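Alpha-14 giardin (Giardia lamblia, PDB 3CHJ) belongs to the calcium-dependent, phosphatidylserine-binding annexins and may act as a calcium-regulated structural element linking the phospholipid bilayer to the underlying axoneme. Local coordinates at residues R29-I33 / H66-F71; L86-I90 / C103-L108; Y231-L235 / F249-V253; F291-C295 / I307-W311. One frame throughout, in Å; residues are numbered along the deposited sequence.

Contact 1. Residues R29-I33 / H66-F71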
# COMPACT_ATOMS: atom_id res chain seq x y z
N ARG A 29 0.82 17.00 -19.69
CA ARG A 29 1.32 15.77 -19.06
C ARG A 29 0.33 15.17 -18.07
O ARG A 29 0.23 13.94 -17.95
CB ARG A 29 2.65 16.02 -18.34
CG ARG A 29 3.86 16.15 -19.26
CD ARG A 29 4.26 14.79 -19.87
NE ARG A 29 5.61 14.87 -20.45
CZ ARG A 29 5.90 15.49 -21.60
NH1 ARG A 29 4.94 16.06 -22.32
NH2 ARG A 29 7.16 15.50 -22.03
N LEU A 30 -0.41 16.02 -17.35
CA LEU A 30 -1.33 15.50 -16.33
C LEU A 30 -2.55 14.80 -16.92
O LEU A 30 -3.32 14.15 -16.19
CB LEU A 30 -1.72 16.57 -15.31
CG LEU A 30 -0.59 17.03 -14.39
CD1 LEU A 30 -1.05 18.26 -13.59
CD2 LEU A 30 -0.05 15.93 -13.44
N ASP A 31 -2.74 14.89 -18.23
CA ASP A 31 -3.77 14.08 -18.86
C ASP A 31 -3.55 12.60 -18.60
O ASP A 31 -4.51 11.83 -18.54
CB ASP A 31 -3.86 14.34 -20.37
CG ASP A 31 -4.46 15.70 -20.70
OD1 ASP A 31 -5.03 16.37 -19.81
OD2 ASP A 31 -4.35 16.11 -21.88
N LEU A 32 -2.29 12.19 -18.46
CA LEU A 32 -2.00 10.80 -18.14
C LEU A 32 -2.62 10.41 -16.81
O LEU A 32 -3.04 9.26 -16.65
CB LEU A 32 -0.49 10.53 -18.09
CG LEU A 32 0.27 10.83 -19.39
CD1 LEU A 32 1.76 10.68 -19.17
CD2 LEU A 32 -0.22 9.91 -20.51
N ILE A 33 -2.64 11.36 -15.87
CA ILE A 33 -3.19 11.14 -14.53
C ILE A 33 -4.71 11.25 -14.53
O ILE A 33 -5.40 10.44 -13.90
CB ILE A 33 -2.57 12.12 -13.52
CG1 ILE A 33 -1.04 11.96 -13.45
CG2 ILE A 33 -3.20 11.94 -12.15
CD1 ILE A 33 -0.52 10.54 -13.10
N HIS A 66 9.90 10.67 -22.96
CA HIS A 66 9.21 11.91 -22.62
C HIS A 66 9.09 12.20 -21.13
O HIS A 66 8.88 13.35 -20.73
CB HIS A 66 7.83 11.93 -23.27
CG HIS A 66 7.87 11.94 -24.76
ND1 HIS A 66 7.55 10.83 -25.53
CD2 HIS A 66 8.22 12.91 -25.63
CE1 HIS A 66 7.69 11.14 -26.81
NE2 HIS A 66 8.09 12.39 -26.90
N LEU A 67 9.19 11.15 -20.31
CA LEU A 67 8.98 11.27 -18.88
C LEU A 67 10.23 10.91 -18.09
O LEU A 67 11.02 10.08 -18.54
CB LEU A 67 7.83 10.34 -18.44
CG LEU A 67 6.38 10.84 -18.60
CD1 LEU A 67 5.98 11.21 -19.99
CD2 LEU A 67 5.42 9.76 -18.09
N SER A 68 10.38 11.52 -16.91
CA SER A 68 11.42 11.15 -15.96
C SER A 68 11.05 9.79 -15.37
O SER A 68 9.89 9.40 -15.45
CB SER A 68 11.53 12.17 -14.83
OG SER A 68 12.02 13.43 -15.33
N LYS A 69 12.02 9.10 -14.79
CA LYS A 69 11.83 7.74 -14.29
C LYS A 69 10.73 7.65 -13.25
O LYS A 69 9.89 6.72 -13.31
CB LYS A 69 13.14 7.17 -13.71
CG LYS A 69 13.11 5.65 -13.58
CD LYS A 69 14.49 5.08 -13.25
CE LYS A 69 14.45 3.54 -13.28
NZ LYS A 69 13.46 3.00 -12.29
N ASP A 70 10.72 8.59 -12.31
CA ASP A 70 9.69 8.58 -11.25
C ASP A 70 8.25 8.60 -11.80
O ASP A 70 7.39 7.78 -11.43
CB ASP A 70 9.91 9.67 -10.16
CG ASP A 70 9.98 11.12 -10.68
OD1 ASP A 70 9.81 11.42 -11.89
OD2 ASP A 70 10.22 12.00 -9.81
N PHE A 71 8.00 9.53 -12.71
CA PHE A 71 6.69 9.72 -13.32
C PHE A 71 6.31 8.57 -14.28
O PHE A 71 5.15 8.11 -14.28
CB PHE A 71 6.67 11.11 -13.99
CG PHE A 71 5.32 11.57 -14.49
CD1 PHE A 71 4.15 11.30 -13.78
CD2 PHE A 71 5.23 12.31 -15.65
CE1 PHE A 71 2.92 11.74 -14.24
CE2 PHE A 71 4.00 12.74 -16.13
CZ PHE A 71 2.84 12.46 -15.42

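Contact 2. Residues L86-I90 / C103-L108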
# COMPACT_ATOMS: atom_id res chain seq x y z
N LEU A 86 0.20 -5.78 -7.62
CA LEU A 86 0.71 -6.35 -6.36
C LEU A 86 1.74 -7.45 -6.59
O LEU A 86 2.78 -7.50 -5.92
CB LEU A 86 -0.45 -6.87 -5.49
CG LEU A 86 -1.52 -5.84 -5.13
CD1 LEU A 86 -2.70 -6.48 -4.40
CD2 LEU A 86 -0.96 -4.71 -4.30
N CYS A 87 1.45 -8.35 -7.54
CA CYS A 87 2.39 -9.42 -7.85
C CYS A 87 3.71 -8.88 -8.41
O CYS A 87 4.79 -9.32 -8.03
CB CYS A 87 1.79 -10.40 -8.88
SG CYS A 87 0.48 -11.40 -8.20
N GLU A 88 3.61 -7.92 -9.32
CA GLU A 88 4.81 -7.31 -9.90
C GLU A 88 5.66 -6.60 -8.85
O GLU A 88 6.90 -6.65 -8.92
CB GLU A 88 4.47 -6.36 -11.04
CG GLU A 88 3.81 -7.07 -12.21
CD GLU A 88 3.45 -6.12 -13.33
OE1 GLU A 88 3.80 -4.93 -13.22
OE2 GLU A 88 2.82 -6.56 -14.32
N LEU A 89 5.01 -5.96 -7.88
CA LEU A 89 5.76 -5.30 -6.80
C LEU A 89 6.50 -6.32 -5.93
O LEU A 89 7.65 -6.12 -5.59
CB LEU A 89 4.84 -4.45 -5.92
CG LEU A 89 4.27 -3.21 -6.61
CD1 LEU A 89 3.18 -2.57 -5.74
CD2 LEU A 89 5.37 -2.19 -6.89
N ILE A 90 5.83 -7.42 -5.59
CA ILE A 90 6.49 -8.49 -4.80
C ILE A 90 7.65 -9.12 -5.58
O ILE A 90 8.72 -9.33 -5.02
CB ILE A 90 5.47 -9.57 -4.38
CG1 ILE A 90 4.48 -8.97 -3.40
CG2 ILE A 90 6.19 -10.80 -3.82
CD1 ILE A 90 3.26 -9.85 -3.22
N CYS A 103 9.08 -2.77 0.71
CA CYS A 103 8.05 -2.99 -0.29
C CYS A 103 7.15 -4.16 0.08
O CYS A 103 5.94 -4.06 -0.02
CB CYS A 103 8.70 -3.23 -1.65
SG CYS A 103 7.50 -3.42 -2.99
N LEU A 104 7.75 -5.25 0.55
CA LEU A 104 6.99 -6.45 0.93
C LEU A 104 6.06 -6.10 2.09
O LEU A 104 4.92 -6.54 2.12
CB LEU A 104 7.96 -7.58 1.30
CG LEU A 104 8.79 -8.08 0.10
CD1 LEU A 104 9.75 -9.20 0.58
CD2 LEU A 104 7.89 -8.55 -1.03
N VAL A 105 6.54 -5.31 3.05
CA VAL A 105 5.69 -4.85 4.16
C VAL A 105 4.54 -3.97 3.66
O VAL A 105 3.37 -4.22 3.99
CB VAL A 105 6.55 -4.14 5.22
CG1 VAL A 105 5.68 -3.42 6.30
CG2 VAL A 105 7.48 -5.20 5.87
N ASP A 106 4.86 -3.00 2.81
CA ASP A 106 3.85 -2.08 2.30
C ASP A 106 2.74 -2.81 1.57
O ASP A 106 1.57 -2.43 1.67
CB ASP A 106 4.47 -1.09 1.31
CG ASP A 106 5.32 -0.02 1.97
OD1 ASP A 106 5.31 0.15 3.22
OD2 ASP A 106 6.00 0.68 1.19
N VAL A 107 3.12 -3.84 0.81
CA VAL A 107 2.15 -4.55 -0.02
C VAL A 107 1.32 -5.50 0.84
O VAL A 107 0.09 -5.42 0.87
CB VAL A 107 2.84 -5.33 -1.15
CG1 VAL A 107 1.84 -6.25 -1.86
CG2 VAL A 107 3.49 -4.35 -2.14
N LEU A 108 1.99 -6.39 1.55
CA LEU A 108 1.27 -7.50 2.18
C LEU A 108 0.36 -7.04 3.30
O LEU A 108 -0.66 -7.70 3.56
CB LEU A 108 2.25 -8.57 2.65
CG LEU A 108 2.83 -9.35 1.47
CD1 LEU A 108 4.04 -10.17 1.90
CD2 LEU A 108 1.73 -10.27 0.87

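Contact 3. Residues Y231-L235 / F249-V253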
# COMPACT_ATOMS: atom_id res chain seq x y z
N TYR A 231 7.26 0.08 12.07
CA TYR A 231 6.52 0.52 10.89
C TYR A 231 5.47 -0.54 10.52
O TYR A 231 4.29 -0.21 10.27
CB TYR A 231 7.50 0.75 9.73
CG TYR A 231 6.77 1.10 8.47
CD1 TYR A 231 6.32 2.40 8.23
CD2 TYR A 231 6.53 0.13 7.51
CE1 TYR A 231 5.62 2.71 7.05
CE2 TYR A 231 5.82 0.42 6.33
CZ TYR A 231 5.39 1.73 6.11
OH TYR A 231 4.70 2.04 4.95
N ALA A 232 5.89 -1.80 10.49
CA ALA A 232 5.01 -2.90 10.07
C ALA A 232 3.80 -3.03 10.99
O ALA A 232 2.68 -3.12 10.50
CB ALA A 232 5.77 -4.20 10.01
N PHE A 233 4.01 -3.03 12.30
CA PHE A 233 2.85 -3.18 13.21
C PHE A 233 1.97 -1.94 13.26
O PHE A 233 0.74 -2.06 13.41
CB PHE A 233 3.30 -3.65 14.60
CG PHE A 233 3.58 -5.12 14.66
CD1 PHE A 233 2.59 -6.00 15.12
CD2 PHE A 233 4.80 -5.63 14.23
CE1 PHE A 233 2.82 -7.39 15.17
CE2 PHE A 233 5.04 -7.02 14.26
CZ PHE A 233 4.06 -7.89 14.75
N LYS A 234 2.57 -0.76 13.11
CA LYS A 234 1.75 0.45 12.98
C LYS A 234 0.92 0.40 11.69
O LYS A 234 -0.28 0.73 11.70
CB LYS A 234 2.64 1.70 12.95
CG LYS A 234 3.20 2.12 14.28
CD LYS A 234 4.10 3.34 14.07
CE LYS A 234 4.42 3.95 15.41
NZ LYS A 234 5.21 5.21 15.27
N LEU A 235 1.55 -0.04 10.60
CA LEU A 235 0.87 -0.10 9.31
C LEU A 235 -0.29 -1.11 9.36
O LEU A 235 -1.39 -0.79 8.90
CB LEU A 235 1.87 -0.43 8.19
CG LEU A 235 1.22 -0.45 6.80
CD1 LEU A 235 0.70 0.91 6.42
CD2 LEU A 235 2.23 -0.99 5.76
N PHE A 249 -0.39 7.47 6.79
CA PHE A 249 0.81 7.09 7.53
C PHE A 249 1.93 6.73 6.56
O PHE A 249 3.04 7.25 6.69
CB PHE A 249 0.49 5.91 8.45
CG PHE A 249 1.70 5.28 9.12
CD1 PHE A 249 2.55 6.03 9.92
CD2 PHE A 249 1.99 3.92 8.92
CE1 PHE A 249 3.67 5.44 10.54
CE2 PHE A 249 3.12 3.32 9.54
CZ PHE A 249 3.95 4.09 10.33
N SER A 250 1.65 5.85 5.61
CA SER A 250 2.72 5.42 4.67
C SER A 250 3.23 6.59 3.84
O SER A 250 4.45 6.71 3.57
CB SER A 250 2.24 4.30 3.75
OG SER A 250 1.85 3.14 4.49
N MET A 251 2.32 7.48 3.45
CA MET A 251 2.72 8.66 2.67
C MET A 251 3.58 9.59 3.54
O MET A 251 4.57 10.11 3.06
CB MET A 251 1.50 9.40 2.12
CG MET A 251 0.76 8.62 1.00
SD MET A 251 1.74 8.30 -0.50
CE MET A 251 1.85 9.99 -1.18
N ASN A 252 3.21 9.77 4.80
CA ASN A 252 4.03 10.61 5.70
C ASN A 252 5.46 10.08 5.83
O ASN A 252 6.43 10.85 5.76
CB ASN A 252 3.37 10.77 7.07
CG ASN A 252 4.16 11.69 7.99
OD1 ASN A 252 4.18 12.92 7.82
ND2 ASN A 252 4.83 11.10 8.97
N VAL A 253 5.58 8.77 6.01
CA VAL A 253 6.91 8.15 6.15
C VAL A 253 7.70 8.32 4.85
O VAL A 253 8.90 8.61 4.89
CB VAL A 253 6.81 6.67 6.57
CG1 VAL A 253 8.18 6.01 6.56
CG2 VAL A 253 6.18 6.56 7.95

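Contact 4. Residues F291-C295 / I307-W311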
# COMPACT_ATOMS: atom_id res chain seq x y z
N PHE A 291 -1.72 17.81 3.35
CA PHE A 291 -0.99 16.93 2.43
C PHE A 291 -0.38 17.70 1.28
O PHE A 291 0.80 17.50 0.94
CB PHE A 291 -1.96 15.87 1.89
CG PHE A 291 -1.32 14.88 0.93
CD1 PHE A 291 -0.83 13.66 1.40
CD2 PHE A 291 -1.24 15.16 -0.44
CE1 PHE A 291 -0.25 12.75 0.51
CE2 PHE A 291 -0.65 14.26 -1.32
CZ PHE A 291 -0.15 13.06 -0.85
N ASP A 292 -1.18 18.59 0.67
CA ASP A 292 -0.70 19.31 -0.51
C ASP A 292 0.49 20.20 -0.16
O ASP A 292 1.37 20.40 -0.99
CB ASP A 292 -1.83 20.13 -1.16
CG ASP A 292 -2.85 19.26 -1.89
OD1 ASP A 292 -2.64 18.03 -2.05
OD2 ASP A 292 -3.89 19.83 -2.31
N GLU A 293 0.51 20.72 1.07
CA GLU A 293 1.61 21.58 1.49
C GLU A 293 2.90 20.79 1.67
O GLU A 293 3.97 21.24 1.26
CB GLU A 293 1.23 22.33 2.76
CG GLU A 293 2.26 23.34 3.23
CD GLU A 293 1.88 23.97 4.56
OE1 GLU A 293 0.74 24.49 4.67
OE2 GLU A 293 2.72 23.95 5.48
N ARG A 294 2.80 19.61 2.28
CA ARG A 294 3.95 18.73 2.38
C ARG A 294 4.45 18.30 1.00
O ARG A 294 5.64 18.32 0.71
CB ARG A 294 3.64 17.50 3.26
CG ARG A 294 4.86 16.62 3.53
CD ARG A 294 5.90 17.35 4.40
NE ARG A 294 7.11 16.55 4.58
CZ ARG A 294 7.25 15.62 5.51
NH1 ARG A 294 6.26 15.37 6.36
NH2 ARG A 294 8.38 14.94 5.60
N CYS A 295 3.51 17.93 0.13
CA CYS A 295 3.85 17.53 -1.23
C CYS A 295 4.56 18.66 -2.00
O CYS A 295 5.53 18.40 -2.72
CB CYS A 295 2.59 17.07 -1.96
SG CYS A 295 2.91 16.08 -3.43
N ILE A 307 1.10 13.36 -7.94
CA ILE A 307 0.81 12.76 -6.64
C ILE A 307 -0.36 13.49 -5.98
O ILE A 307 -1.31 12.84 -5.52
CB ILE A 307 2.06 12.74 -5.72
CG1 ILE A 307 3.17 11.88 -6.33
CG2 ILE A 307 1.70 12.30 -4.27
CD1 ILE A 307 2.82 10.38 -6.57
N LYS A 308 -0.33 14.83 -6.00
CA LYS A 308 -1.42 15.64 -5.41
C LYS A 308 -2.75 15.33 -6.09
O LYS A 308 -3.77 15.15 -5.41
CB LYS A 308 -1.14 17.15 -5.54
CG LYS A 308 -0.15 17.67 -4.52
CD LYS A 308 -0.05 19.18 -4.54
CE LYS A 308 0.78 19.66 -5.74
NZ LYS A 308 1.21 21.09 -5.61
N LEU A 309 -2.74 15.23 -7.42
CA LEU A 309 -3.98 14.98 -8.17
C LEU A 309 -4.54 13.57 -7.92
O LEU A 309 -5.75 13.38 -7.76
CB LEU A 309 -3.73 15.20 -9.67
CG LEU A 309 -4.94 15.09 -10.59
CD1 LEU A 309 -6.06 16.00 -10.14
CD2 LEU A 309 -4.49 15.43 -12.01
N LEU A 310 -3.68 12.56 -7.88
CA LEU A 310 -4.15 11.19 -7.67
C LEU A 310 -4.84 11.04 -6.33
O LEU A 310 -5.82 10.30 -6.22
CB LEU A 310 -2.98 10.21 -7.75
CG LEU A 310 -2.53 9.95 -9.19
CD1 LEU A 310 -1.13 9.28 -9.22
CD2 LEU A 310 -3.55 9.12 -9.95
N TRP A 311 -4.34 11.75 -5.33
CA TRP A 311 -4.90 11.67 -4.00
C TRP A 311 -6.07 12.62 -3.77
O TRP A 311 -6.65 12.65 -2.68
CB TRP A 311 -3.79 11.90 -2.96
CG TRP A 311 -2.97 10.69 -2.75
CD1 TRP A 311 -1.64 10.51 -3.08
CD2 TRP A 311 -3.39 9.48 -2.13
NE1 TRP A 311 -1.23 9.24 -2.71
CE2 TRP A 311 -2.29 8.59 -2.11
CE3 TRP A 311 -4.62 9.04 -1.61
CZ2 TRP A 311 -2.38 7.31 -1.58
CZ3 TRP A 311 -4.70 7.77 -1.08
CH2 TRP A 311 -3.60 6.92 -1.07

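Contact 1. Residues R29-I33 / H66-F71
A bend at chi2 (-72°) turns the R29 chain toward H66, and the first torsion of F71, with CG anti to the backbone N (chi1 -171°), sends its ring the other way, toward the backbone of R29. The guanidinium meets the carbonyl that precedes L67: R29 NH2 donates to H66 O at 3.0 Å, slightly bent, with an N-H...O angle of 153°. The oxygen stands somewhat out of the guanidinium plane, and the donor is tilted from the carbonyl plane. The imidazole of H66 is turned almost perpendicular to the guanidinium and takes no part in this bond; its ND1 is hydrogen-bonded to F62 O. On the way the arginine runs alongside L67 in the opposite sense, with R29 NE 3.7 Å from L67 CD1. The other methyl of L67 meets L32 tip to tip, CD2 to CD1 at 3.9 Å. Beside it, the rim of the F71 ring carries the packing: CE1 lies 3.8 Å from I33 CD1, and CZ points in the ring plane at R29 O, 3.9 Å away, an oxygen that also accepts the backbone N-H of L32. The start of helix 31-38 is thus joined to the loop before helix 69-78 and to its first turn. A22 O takes a bond from R29 NH1, so carbonyls from two parts of the chain hold the buried guanidinium by different nitrogens. Its charge is probably met mainly by backbone carbonyl dipoles, with E26 a long, weak ionic partner, while L32, I33, L67 and F71 supply the apolar part of the contact.

Contact 2. Residues L86-I90 / C103-L108
I90 reaches across to three side chains of helix 101-108. Its CB is 4.3 Å from L104 CD2, and the same leucine methyl is met by the I90 branch methyl, CG2, at 4.0 Å; the two side chains cross at about a right angle. I90 CG1 lies between V107 CG1, at 4.1 Å, and that L104 methyl, at 4.2 Å. At the tip, I90 CD1 keeps V107 CG1 within 4.1 Å and approaches L108 CD2 more loosely, at 4.4 Å. V107 is the wedge from the opposite helix: its CG1 serves L86 CD2 as well as I90, and its CG2 rests on L89, both CB and CD1, at 4.0 Å. Near the far end of the pair C103 SG lies 3.8 Å from L89 O and also near L89 CB. The segments, 160° apart in direction, form a nearly antiparallel helix pair of the all-helical annexin fold. Y123 of helix 113-127 and L131 of helix 131-139 add to the cover of I90, while I149 of helix 144-154 backs L104 and L108. Dispersion between branched aliphatic groups and one cysteine sulfur at ordinary van der Waals distances therefore joins these helices, with burial of apolar surface as the likely driving force.

Contact 3. Residues Y231-L235 / F249-V253
F249 opens the second segment by pushing its ring between Y231 and K234; CG anti to the backbone N (chi1 171°) aims it there. F249 CE2 comes to 3.6 Å from Y231 CD1. The two ring planes are only 27° apart, yet the centroids are 5.2 Å from each other and the rings are slid so far that they scarcely overlap. The aliphatic part of K234 crosses the phenylalanine at about a right angle, CB being 3.8 Å from F249 CZ, while its ammonium leads away to a salt bridge with E230. L235 CD1 packs 4.1 Å from F249 CD2. Next, S250 OG lies 3.1 Å from Y231 OH and is hydrogen-bonded to A246 O; the tyrosine hydroxyl is itself hydrogen-bonded to D106 OD1. The L235 CD1 methyl crowds the same serine oxygen at 3.2 Å. One turn on from F249, V253 CG2 sits at the edge of the tyrosine ring, 4.0 Å from Y231 CE1. R264 and R218 add cation-pi contacts to Y231 and F249 respectively. The segments run roughly antiparallel, at 149°, in helices 227-241 and 243-254, which are separated by a single residue. Together they make a tightly turned antiparallel helical hairpin with an aromatic interface, within the all-helical annexin fold.

Contact 4. Residues F291-C295 / I307-W311
K308 lays its hydrocarbon chain against D292 and C295, and its conformation decides which atoms touch. The first torsion (chi1 -78°) sets CG between two partners, D292 OD1 at 3.5 Å and C295 SG at 3.6 Å; CD, continuing the extended chi2, packs on D292 CB at 3.9 Å. A bend at chi3 (-77°) then turns the end of the chain, which leads away from the carboxylate: K308 NZ ends 6.1 Å from D292 OD1, too far for a salt bridge, with D305 a long, weak partner. D292 OD1 is instead paired with K280, whose NZ also donates to K308 O. C295 SG, carried into the interface by its own first torsion, lies 4.1 Å from I307 CG2. I307 splits its branches: CG2 faces the other helix, whereas CG1 and CD1 lead off elsewhere. The same CG2 meets the edge of the F291 ring near its plane, 4.0 Å from F291 CZ. CZ also approaches W311 CD1 at 3.7 Å, the phenylalanine and the indole five-membered ring being inclined by 58°. The indole is tied by NE1 to T269 OG1, and Y283 and F255 meet F291 edge-to-face. Helices 291-298 and 301-310, consecutive in the chain, are thus joined by a buried aromatic side and a more polar one, where lysine methylenes lie against one carboxylate oxygen; the C295 sulfur bridges the two. K280 would be expected to balance the aspartate charge, and K308 contributes chiefly through its carbons.

How the contacts relate
The contacts follow one another in series along the chain, yet three pairs touch: 1 with 4, 2 with 3, and 3 with 4. Contacts 1 and 4 have centres 15 Å apart, and I33 CG2 packs 3.6 Å from L310 CD2, bringing an N-terminal helix against helix 301-310. Contacts 2 and 3, centres 14 Å apart, are joined by a probable hydrogen bond of 2.6 Å between D106 OD1 and Y231 OH; D106 also forms salt bridges with R264 and R267. M251 links contact 3 to contact 4, its CE lying 3.5 Å from W311 NE1. Contacts 1 and 2 do not touch, their nearest atoms being about 11 Å apart. The calcium ligands, A175, T178, G180, E185 and E224, belong to none of the four.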